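Beta-galactosidase (Marinomonas sp. ef1, PDB 6Y2K) hydrolyses terminal beta-D-galactosyl residues from beta-galactosides, as a cold-active family GH42 glycosidase that assembles into hexamers. Local coordinates at residues A[203-208]-A[502-507]. Numbering follows the deposited sequence.
Sequences ANPSHR and ETYQIP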
loop_
_atom_site.group_PDB
_atom_site.type_symbol
_atom_site.label_atom_id
_atom_site.label_comp_id
_atom_site.label_asym_id
_atom_site.label_seq_id
_atom_site.Cartn_x
_atom_site.Cartn_y
_atom_site.Cartn_z
ATOM N N ALA A 203 19.582 -17.215 33.800
ATOM C CA ALA A 203 19.610 -18.039 35.014
ATOM C C ALA A 203 18.803 -19.321 34.793
ATOM O O ALA A 203 17.998 -19.409 33.865
ATOM C CB ALA A 203 19.055 -17.261 36.210
ATOM N N ASN A 204 19.024 -20.313 35.647
ATOM C CA ASN A 204 18.330 -21.600 35.535
ATOM C C ASN A 204 16.826 -21.327 35.641
ATOM O O ASN A 204 16.408 -20.632 36.566
ATOM C CB ASN A 204 18.787 -22.538 36.661
ATOM C CG ASN A 204 18.276 -23.970 36.512
ATOM O OD1 ASN A 204 17.305 -24.238 35.797
ATOM N ND2 ASN A 204 18.925 -24.898 37.218
ATOM N N PRO A 205 16.011 -21.845 34.692
ATOM C CA PRO A 205 14.568 -21.636 34.854
ATOM C C PRO A 205 13.976 -22.185 36.168
ATOM O O PRO A 205 12.978 -21.637 36.647
ATOM C CB PRO A 205 13.963 -22.337 33.626
ATOM C CG PRO A 205 15.042 -23.244 33.112
ATOM C CD PRO A 205 16.315 -22.511 33.409
ATOM N N SER A 206 14.578 -23.241 36.731
ATOM C CA SER A 206 14.164 -23.786 38.036
ATOM C C SER A 206 14.389 -22.782 39.160
ATOM O O SER A 206 13.563 -22.643 40.057
ATOM C CB SER A 206 14.933 -25.071 38.368
ATOM O OG SER A 206 14.793 -26.040 37.344
ATOM N N HIS A 207 15.530 -22.109 39.090
ATOM C CA HIS A 207 15.925 -21.039 40.004
ATOM C C HIS A 207 14.928 -19.880 39.930
ATOM O O HIS A 207 14.442 -19.396 40.958
ATOM C CB HIS A 207 17.350 -20.604 39.616
ATOM C CG HIS A 207 17.963 -19.561 40.498
ATOM N ND1 HIS A 207 19.189 -18.998 40.212
ATOM C CD2 HIS A 207 17.539 -18.977 41.645
ATOM C CE1 HIS A 207 19.493 -18.116 41.147
ATOM N NE2 HIS A 207 18.509 -18.083 42.027
ATOM N N ARG A 208 14.610 -19.456 38.711
ATOM C CA ARG A 208 13.695 -18.336 38.516
ATOM C C ARG A 208 12.268 -18.677 38.931
ATOM O O ARG A 208 11.571 -17.820 39.489
ATOM C CB ARG A 208 13.725 -17.860 37.064
ATOM C CG ARG A 208 15.064 -17.255 36.648
ATOM C CD ARG A 208 15.124 -16.981 35.152
ATOM N NE ARG A 208 14.138 -15.984 34.745
ATOM C CZ ARG A 208 13.686 -15.794 33.506
ATOM N NH1 ARG A 208 12.776 -14.842 33.294
ATOM N NH2 ARG A 208 14.082 -16.557 32.490
ATOM N N GLU A 502 7.174 -30.427 38.159
ATOM C CA GLU A 502 7.079 -29.404 39.210
ATOM C C GLU A 502 8.347 -28.541 39.323
ATOM O O GLU A 502 8.257 -27.358 39.668
ATOM C CB GLU A 502 6.769 -30.050 40.577
ATOM C CG GLU A 502 6.074 -29.123 41.590
ATOM C CD GLU A 502 6.984 -28.126 42.319
ATOM O OE1 GLU A 502 8.190 -28.388 42.493
ATOM O OE2 GLU A 502 6.469 -27.067 42.744
ATOM N N THR A 503 9.507 -29.126 39.020
ATOM C CA THR A 503 10.799 -28.467 39.209
ATOM C C THR A 503 11.438 -27.972 37.893
ATOM O O THR A 503 12.656 -27.807 37.830
ATOM C CB THR A 503 11.772 -29.422 39.940
ATOM O OG1 THR A 503 12.042 -30.547 39.106
ATOM C CG2 THR A 503 11.155 -29.927 41.250
ATOM N N TYR A 504 10.603 -27.723 36.874
ATOM C CA TYR A 504 11.010 -27.190 35.576
ATOM C C TYR A 504 11.920 -28.164 34.804
ATOM O O TYR A 504 13.015 -27.810 34.378
ATOM C CB TYR A 504 11.639 -25.787 35.722
ATOM C CG TYR A 504 11.223 -24.805 34.640
ATOM C CD1 TYR A 504 11.377 -25.108 33.286
ATOM C CD2 TYR A 504 10.681 -23.557 34.974
ATOM C CE1 TYR A 504 10.995 -24.209 32.299
ATOM C CE2 TYR A 504 10.294 -22.656 33.995
ATOM C CZ TYR A 504 10.454 -22.982 32.655
ATOM O OH TYR A 504 10.059 -22.092 31.685
ATOM N N GLN A 505 11.447 -29.397 34.635
ATOM C CA GLN A 505 12.101 -30.357 33.748
ATOM C C GLN A 505 11.090 -30.945 32.780
ATOM O O GLN A 505 9.887 -30.899 33.032
ATOM C CB GLN A 505 12.774 -31.492 34.533
ATOM C CG GLN A 505 13.857 -31.037 35.507
ATOM C CD GLN A 505 14.705 -32.183 36.044
ATOM O OE1 GLN A 505 14.795 -33.249 35.428
ATOM N NE2 GLN A 505 15.354 -31.955 37.191
ATOM N N ILE A 506 11.585 -31.524 31.687
ATOM C CA ILE A 506 10.721 -32.206 30.721
ATOM C C ILE A 506 10.333 -33.564 31.319
ATOM O O ILE A 506 11.213 -34.275 31.793
ATOM C CB ILE A 506 11.427 -32.393 29.363
ATOM C CG1 ILE A 506 11.751 -31.015 28.755
ATOM C CG2 ILE A 506 10.567 -33.237 28.429
ATOM C CD1 ILE A 506 12.585 -31.056 27.495
ATOM N N PRO A 507 9.031 -33.925 31.310
ATOM C CA PRO A 507 8.644 -35.240 31.828
ATOM C C PRO A 507 9.362 -36.396 31.137
ATOM O O PRO A 507 9.699 -36.314 29.952
ATOM C CB PRO A 507 7.141 -35.309 31.543
ATOM C CG PRO A 507 6.702 -33.886 31.575
ATOM C CD PRO A 507 7.846 -33.093 31.007
HETATM O O HOH W 1 15.770 -27.490 35.145
#
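Pro205 sets its CB over the face of the Tyr504 ring, the two side chains crossing at about a right angle, where the capped first turn of helix 205-233, part of the family's TIM-barrel region, meets a loop of the trimerisation region. The touch is a CH-pi contact: Pro205 CB sits 3.5 Å from the ring centroid, only 3° off the normal, so it is nearly equidistant from all six ring carbons. On the same proline, the backbone O approaches Tyr504 CD2 at 3.4 Å. Next door, Ser206 OG donates to Thr503 O over 2.8 Å, tilted 27° from the carbonyl plane. With OG anti to its own carbonyl carbon (chi1 -55°), the hydroxyl stands beside the backbone N and extends to the loop. A water donates both to this OG and to Tyr504 O, bridging helix start and loop a second time; NE2 of Gln363 of a second subunit is also hydrogen-bonded to Tyr504 O, so the junction belongs to the hexamer as well as to the chain.

Further out, Tyr504 OH is hydrogen-bonded to Ser423 O, which holds the hydroxyl end of the ring whose face the proline covers. Ile426 of helix 418-426 packs against both Pro205 and Tyr504. Asn204, the N-cap residue, steadies the turn itself: its OD1 accepts from Ser206 N at 3.1 Å, with the donor lying above the amide's carbonyl plane.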